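Local coordinates for protein her-1 (Caenorhabditis elegans, PDB 1SZH) that dictates male development, probably through a direct role in cell signalling during sex determination, and inhibits the function of tra-2a, at residues K66-N69 with L70-V74; G80-Q83 with E84-R88; T107-D110 with S111-S114. The protein carries 2 engineered substitutions. One frame throughout, in Å; residues are numbered along the deposited sequence.

Contact 1: residues K66-N69 with L70-V74; sequences KKIN and LDDSV
Asn69 O accepts Asp72 N at 3.0 Å, and this i to i+3 bond marks where the extended chain of Lys67-Asn69 passes into the 3-10 segment. Its N-H...O angle is 152°, but the donor lies well above the carbonyl plane, 49° out of it. The same spacing repeats in Ser73 N to Leu70 O and Val74 N to Asp71 O. Leu70 O takes a second donor, Ser73 OG at 2.9 Å, which sits nearly in line with the C=O bond.

Among the side chains, Asp72 does most to tie the turn together. With CG anti to its own carbonyl carbon (chi1 -70°), its carboxylate points back along the chain toward the residues before the helix. A water bridges the two segments, accepting from Asn69 N at 2.9 Å and donating to Asp72 OD2 at 2.7 Å. Ile68 lays its CG2 branch across this group at about a right angle, 3.9 Å from OD2. The amide of Asn69 places ND2 2.8 Å from Asp71 N; both are donors, so the pair is not a bond.

Asp72 has stronger partners in helix 120-134: OD1 forms a salt bridge with Arg133 and OD2 with Arg130. The buried carboxylate is therefore satisfied at both oxygens, and the two arginines would be expected to favour its charged form. One acid thus ties the 3-10 segment directly to helix 120-134 and, through water, to the residue that precedes the segment.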
loop_
_atom_site.group_PDB
_atom_site.type_symbol
_atom_site.label_atom_id
_atom_site.label_comp_id
_atom_site.label_asym_id
_atom_site.label_seq_id
_atom_site.Cartn_x
_atom_site.Cartn_y
_atom_site.Cartn_z
ATOM N N LYS A 66 -0.549 -11.951 3.248
ATOM C CA LYS A 66 0.138 -10.740 3.723
ATOM C C LYS A 66 0.164 -9.650 2.652
ATOM O O LYS A 66 0.519 -8.504 2.937
ATOM C CB LYS A 66 1.575 -11.050 4.129
ATOM C CG LYS A 66 1.694 -11.943 5.338
ATOM C CD LYS A 66 3.131 -11.996 5.811
ATOM C CE LYS A 66 3.282 -12.755 7.131
ATOM N NZ LYS A 66 4.723 -12.926 7.522
ATOM N N LYS A 67 -0.196 -10.008 1.426
ATOM C CA LYS A 67 -0.194 -9.064 0.319
ATOM C C LYS A 67 -1.433 -8.177 0.300
ATOM O O LYS A 67 -2.505 -8.577 0.781
ATOM C CB LYS A 67 -0.127 -9.814 -1.026
ATOM C CG LYS A 67 1.109 -10.672 -1.195
ATOM C CD LYS A 67 1.311 -11.160 -2.626
ATOM C CE LYS A 67 0.325 -12.222 -3.020
ATOM N NZ LYS A 67 0.745 -12.885 -4.308
ATOM N N ILE A 68 -1.284 -6.979 -0.267
ATOM C CA ILE A 68 -2.414 -6.063 -0.444
ATOM C C ILE A 68 -2.328 -5.524 -1.857
ATOM O O ILE A 68 -1.263 -5.071 -2.298
ATOM C CB ILE A 68 -2.400 -4.889 0.544
ATOM C CG1 ILE A 68 -2.734 -5.415 1.947
ATOM C CG2 ILE A 68 -3.464 -3.838 0.123
ATOM C CD1 ILE A 68 -2.595 -4.374 3.027
ATOM N N ASN A 69 -3.446 -5.572 -2.578
ATOM C CA ASN A 69 -3.482 -5.101 -3.942
ATOM C C ASN A 69 -3.098 -3.614 -4.003
ATOM O O ASN A 69 -3.624 -2.793 -3.236
ATOM C CB ASN A 69 -4.889 -5.300 -4.518
ATOM C CG ASN A 69 -4.925 -5.184 -6.036
ATOM O OD1 ASN A 69 -5.177 -6.175 -6.749
ATOM N ND2 ASN A 69 -4.683 -3.995 -6.542
ATOM N N LEU A 70 -2.176 -3.269 -4.894
ATOM C CA LEU A 70 -1.758 -1.883 -5.030
ATOM C C LEU A 70 -2.910 -0.893 -5.229
ATOM O O LEU A 70 -2.859 0.236 -4.716
ATOM C CB LEU A 70 -0.755 -1.741 -6.186
ATOM C CG LEU A 70 -0.178 -0.337 -6.409
ATOM C CD1 LEU A 70 0.583 0.155 -5.173
ATOM C CD2 LEU A 70 0.753 -0.403 -7.631
ATOM N N ASP A 71 -3.957 -1.315 -5.939
ATOM C CA ASP A 71 -5.097 -0.453 -6.201
ATOM C C ASP A 71 -5.827 -0.008 -4.950
ATOM O O ASP A 71 -6.496 1.019 -4.968
ATOM C CB ASP A 71 -6.115 -1.127 -7.133
ATOM C CG ASP A 71 -5.544 -1.444 -8.496
ATOM O OD1 ASP A 71 -4.785 -0.608 -9.035
ATOM O OD2 ASP A 71 -5.870 -2.526 -9.031
ATOM N N ASP A 72 -5.717 -0.766 -3.866
ATOM C CA ASP A 72 -6.394 -0.378 -2.635
ATOM C C ASP A 72 -5.835 0.921 -2.035
ATOM O O ASP A 72 -6.473 1.538 -1.175
ATOM C CB ASP A 72 -6.293 -1.492 -1.578
ATOM C CG ASP A 72 -7.132 -2.720 -1.919
ATOM O OD1 ASP A 72 -7.740 -2.764 -3.009
ATOM O OD2 ASP A 72 -7.156 -3.656 -1.086
ATOM N N SER A 73 -4.670 1.368 -2.493
ATOM C CA SER A 73 -4.124 2.593 -1.924
ATOM C C SER A 73 -5.016 3.798 -2.223
ATOM O O SER A 73 -4.988 4.787 -1.487
ATOM C CB SER A 73 -2.698 2.843 -2.427
ATOM O OG SER A 73 -2.670 3.019 -3.837
ATOM N N VAL A 74 -5.829 3.715 -3.272
ATOM C CA VAL A 74 -6.709 4.843 -3.601
ATOM C C VAL A 74 -7.774 5.050 -2.514
ATOM O O VAL A 74 -8.307 6.146 -2.349
ATOM C CB VAL A 74 -7.395 4.633 -4.973
ATOM C CG1 VAL A 74 -6.353 4.352 -6.064
ATOM C CG2 VAL A 74 -8.382 3.514 -4.885
HETATM O O HOH W 1 -5.896 -6.093 -1.186
#

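Contact 2: residues G80-Q83 with E84-R88. Engineered in segment 84-88: Glu84 (natural residue Asn).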
loop_
_atom_site.group_PDB
_atom_site.type_symbol
_atom_site.label_atom_id
_atom_site.label_comp_id
_atom_site.label_asym_id
_atom_site.label_seq_id
_atom_site.Cartn_x
_atom_site.Cartn_y
_atom_site.Cartn_z
ATOM N N GLY A 80 -9.009 11.872 4.589
ATOM C CA GLY A 80 -8.896 13.315 4.512
ATOM C C GLY A 80 -10.254 13.988 4.577
ATOM O O GLY A 80 -10.331 15.214 4.597
ATOM N N ASN A 81 -11.328 13.200 4.609
ATOM C CA ASN A 81 -12.663 13.793 4.666
ATOM C C ASN A 81 -12.837 14.401 6.044
ATOM O O ASN A 81 -13.714 15.231 6.273
ATOM C CB ASN A 81 -13.736 12.748 4.353
ATOM C CG ASN A 81 -13.813 12.426 2.861
ATOM O OD1 ASN A 81 -14.015 13.318 2.030
ATOM N ND2 ASN A 81 -13.652 11.154 2.517
ATOM N N ASP A 82 -11.983 13.968 6.962
ATOM C CA ASP A 82 -11.970 14.518 8.303
ATOM C C ASP A 82 -11.162 15.784 8.030
ATOM O O ASP A 82 -9.930 15.766 8.088
ATOM C CB ASP A 82 -11.193 13.599 9.246
ATOM C CG ASP A 82 -11.149 14.120 10.658
ATOM O OD1 ASP A 82 -10.793 15.301 10.845
ATOM O OD2 ASP A 82 -11.464 13.350 11.585
ATOM N N GLN A 83 -11.858 16.865 7.693
ATOM C CA GLN A 83 -11.209 18.129 7.365
ATOM C C GLN A 83 -10.463 18.756 8.535
ATOM O O GLN A 83 -10.751 19.882 8.942
ATOM C CB GLN A 83 -12.245 19.111 6.813
ATOM C CG GLN A 83 -12.922 18.635 5.528
ATOM C CD GLN A 83 -11.942 18.449 4.379
ATOM O OE1 GLN A 83 -10.734 18.653 4.533
ATOM N NE2 GLN A 83 -12.459 18.061 3.217
ATOM N N GLU A 84 -9.505 18.005 9.067
ATOM C CA GLU A 84 -8.674 18.441 10.180
ATOM C C GLU A 84 -7.281 17.937 9.847
ATOM O O GLU A 84 -7.133 16.974 9.097
ATOM C CB GLU A 84 -9.161 17.824 11.491
ATOM C CG GLU A 84 -10.599 18.176 11.824
ATOM C CD GLU A 84 -11.082 17.522 13.103
ATOM O OE1 GLU A 84 -10.315 16.729 13.692
ATOM O OE2 GLU A 84 -12.232 17.797 13.516
ATOM N N ASP A 85 -6.261 18.583 10.395
ATOM C CA ASP A 85 -4.896 18.182 10.105
ATOM C C ASP A 85 -4.628 16.704 10.349
ATOM O O ASP A 85 -3.870 16.084 9.594
ATOM C CB ASP A 85 -3.894 19.001 10.926
ATOM C CG ASP A 85 -3.973 20.492 10.645
ATOM O OD1 ASP A 85 -4.194 20.895 9.478
ATOM O OD2 ASP A 85 -3.791 21.257 11.611
ATOM N N SER A 86 -5.230 16.128 11.390
ATOM C CA SER A 86 -4.977 14.711 11.678
ATOM C C SER A 86 -5.536 13.841 10.561
ATOM O O SER A 86 -4.972 12.796 10.236
ATOM C CB SER A 86 -5.574 14.313 13.039
ATOM O OG SER A 86 -6.988 14.396 13.027
ATOM N N GLY A 87 -6.615 14.295 9.938
ATOM C CA GLY A 87 -7.200 13.525 8.847
ATOM C C GLY A 87 -6.239 13.422 7.680
ATOM O O GLY A 87 -6.010 12.339 7.139
ATOM N N ARG A 88 -5.668 14.557 7.290
ATOM C CA ARG A 88 -4.714 14.593 6.182
ATOM C C ARG A 88 -3.463 13.797 6.558
ATOM O O ARG A 88 -2.882 13.113 5.718
ATOM C CB ARG A 88 -4.339 16.037 5.867
ATOM C CG ARG A 88 -3.335 16.204 4.743
ATOM C CD ARG A 88 -3.335 17.658 4.260
ATOM N NE ARG A 88 -2.344 17.912 3.216
ATOM C CZ ARG A 88 -1.031 17.961 3.424
ATOM N NH1 ARG A 88 -0.545 17.777 4.643
ATOM N NH2 ARG A 88 -0.204 18.191 2.413
#
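Glu84 O, which faces Asp82 O across the contact, receives two weak bonds, from Gly87 N at 2.9 Å and from Arg88 N. Glu84, an engineered residue, occupies the N-cap position of helix 85-97. Two inverse gamma turns lead into it from a 3-10 segment: one centred on Asp82, closed by the weak bond from Gln83 N to Asn81 O, and one centred on Gln83. The second has Glu84 N only 2.5 Å from Asp82 O, a very short bond whose exact length is doubtful.

Gly87 packs close to the turn, its CA 3.6 Å from Asp82 O; a CB there would lie only about 2.2 Å from that oxygen. With CG anti to the backbone N (chi1 -180°), Asp82 lays OD1 against the Glu84 chain, 3.0 Å from CG. The two carboxylate planes stand 80° apart, and the like charges would be expected to disfavour the approach. Asp119 adds another acid near Asp82 OD2. An alanine in place of Asp82 would take away the oxygen lying against Glu84 CB and CG, and the Glu84 chain would probably be freer to turn at this surface. Between the two carboxylates, Asp82 OD1 lies 3.2 Å from Glu84 OE1.

Contact 3: residues T107-D110 with S111-S114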
loop_
_atom_site.group_PDB
_atom_site.type_symbol
_atom_site.label_atom_id
_atom_site.label_comp_id
_atom_site.label_asym_id
_atom_site.label_seq_id
_atom_site.Cartn_x
_atom_site.Cartn_y
_atom_site.Cartn_z
ATOM N N THR A 107 0.517 -5.248 9.541
ATOM C CA THR A 107 1.274 -4.100 10.024
ATOM C C THR A 107 0.696 -2.802 9.464
ATOM O O THR A 107 0.532 -1.830 10.192
ATOM C CB THR A 107 2.757 -4.236 9.651
ATOM O OG1 THR A 107 3.286 -5.394 10.301
ATOM C CG2 THR A 107 3.553 -3.003 10.113
ATOM N N ARG A 108 0.366 -2.792 8.177
ATOM C CA ARG A 108 -0.213 -1.588 7.587
ATOM C C ARG A 108 -1.562 -1.285 8.230
ATOM O O ARG A 108 -1.827 -0.154 8.635
ATOM C CB ARG A 108 -0.505 -1.762 6.098
ATOM C CG ARG A 108 0.649 -2.116 5.210
ATOM C CD ARG A 108 0.111 -2.197 3.793
ATOM N NE ARG A 108 1.152 -2.636 2.854
ATOM C CZ ARG A 108 0.984 -2.650 1.539
ATOM N NH1 ARG A 108 -0.184 -2.268 0.994
ATOM N NH2 ARG A 108 1.992 -3.010 0.762
ATOM N N LEU A 109 -2.432 -2.296 8.290
ATOM C CA LEU A 109 -3.770 -2.076 8.800
ATOM C C LEU A 109 -3.805 -1.683 10.263
ATOM O O LEU A 109 -4.646 -0.877 10.665
ATOM C CB LEU A 109 -4.663 -3.292 8.504
ATOM C CG LEU A 109 -4.888 -3.568 7.009
ATOM C CD1 LEU A 109 -5.677 -4.876 6.832
ATOM C CD2 LEU A 109 -5.639 -2.412 6.356
ATOM N N ASP A 110 -2.899 -2.228 11.063
ATOM C CA ASP A 110 -2.856 -1.860 12.474
ATOM C C ASP A 110 -2.520 -0.370 12.592
ATOM O O ASP A 110 -3.110 0.345 13.407
ATOM C CB ASP A 110 -1.803 -2.681 13.231
ATOM C CG ASP A 110 -2.206 -4.136 13.404
ATOM O OD1 ASP A 110 -3.420 -4.442 13.336
ATOM O OD2 ASP A 110 -1.304 -4.971 13.626
ATOM N N SER A 111 -1.587 0.106 11.766
ATOM C CA SER A 111 -1.175 1.516 11.826
ATOM C C SER A 111 -2.276 2.430 11.319
ATOM O O SER A 111 -2.545 3.473 11.916
ATOM C CB SER A 111 0.128 1.714 11.018
ATOM O OG SER A 111 0.496 3.088 11.017
ATOM N N ILE A 112 -2.935 2.026 10.232
ATOM C CA ILE A 112 -4.024 2.819 9.683
ATOM C C ILE A 112 -5.213 2.843 10.660
ATOM O O ILE A 112 -5.835 3.879 10.864
ATOM C CB ILE A 112 -4.465 2.220 8.326
ATOM C CG1 ILE A 112 -3.340 2.382 7.308
ATOM C CG2 ILE A 112 -5.758 2.914 7.823
ATOM C CD1 ILE A 112 -3.490 1.451 6.082
ATOM N N LYS A 113 -5.546 1.703 11.255
ATOM C CA LYS A 113 -6.655 1.678 12.205
ATOM C C LYS A 113 -6.304 2.563 13.400
ATOM O O LYS A 113 -7.160 3.277 13.902
ATOM C CB LYS A 113 -6.933 0.249 12.683
ATOM C CG LYS A 113 -8.163 0.139 13.590
ATOM C CD LYS A 113 -8.502 -1.312 13.863
ATOM C CE LYS A 113 -9.772 -1.444 14.705
ATOM N NZ LYS A 113 -10.125 -2.876 14.910
ATOM N N SER A 114 -5.044 2.540 13.831
ATOM C CA SER A 114 -4.661 3.363 14.971
ATOM C C SER A 114 -4.772 4.854 14.691
ATOM O O SER A 114 -5.282 5.579 15.534
ATOM C CB SER A 114 -3.254 3.003 15.430
ATOM O OG SER A 114 -3.282 1.724 16.047
#
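The flat peptide carbonyl of Asp110 is approached from opposite faces by two groups of Ser114, the backbone N and the hydroxyl OG. Both lie 3.0 Å from Asp110 O, with N tilted 31° and OG 28° from the carbonyl plane. Their common acceptor is part of the alpha-helical pattern of helix 105-115, in which each amide bonds to the carbonyl four residues earlier. Ser114 gains its second bond because OG is anti to its carbonyl carbon (chi1 -71°), which swings the hydroxyl back toward the preceding turn.

The other i to i+4 links are Ser111 N to Thr107 O, Ile112 N to Arg108 O at 2.9 Å, and Lys113 N to Leu109 O at 2.8 Å. Ile112 also rests its CG1-CD1 arm beside Arg108 O, with CG1 3.2 Å away. The aliphatic face continues into Leu109, and both residues pack on Phe126 of helix 120-134, while Ile112 also meets Cys94 and Leu97 of helix 85-97. Packing against these two helices places helix 105-115 within a helical bundle.

The Arg108 side chain is extended beyond CG, and its guanidinium is held elsewhere: NE bonds Ile103 O, and NH2 bonds Tyr52 OH. Between the adjacent turns, the apolar side chains meet at Leu109 CD2 and Ile112 CD1, 4.4 Å apart.

In the fold
Contacts 1 and 3 touch directly: Ile68 CB lies 3.5 Å from Arg108 NH1, although their centres are 13 Å apart. Tyr52 of helix 47-59 joins them again, its OH hydrogen-bonded to both Ile68 O and Arg108 NH2. Contact 2 stands apart at the surface, about 22 Å from contact 1 and 17 Å from contact 3 between centres, with nearest atoms about 9 Å away in each case. Disulfides bridge the separation: Cys76-Cys94 ties the chain just after contact 1 to helix 85-97, and Cys90-Cys115 ties that helix to helix 105-115. An acetate, probably from crystallisation, lies about 3 Å from the Asn69 side chain in contact 1.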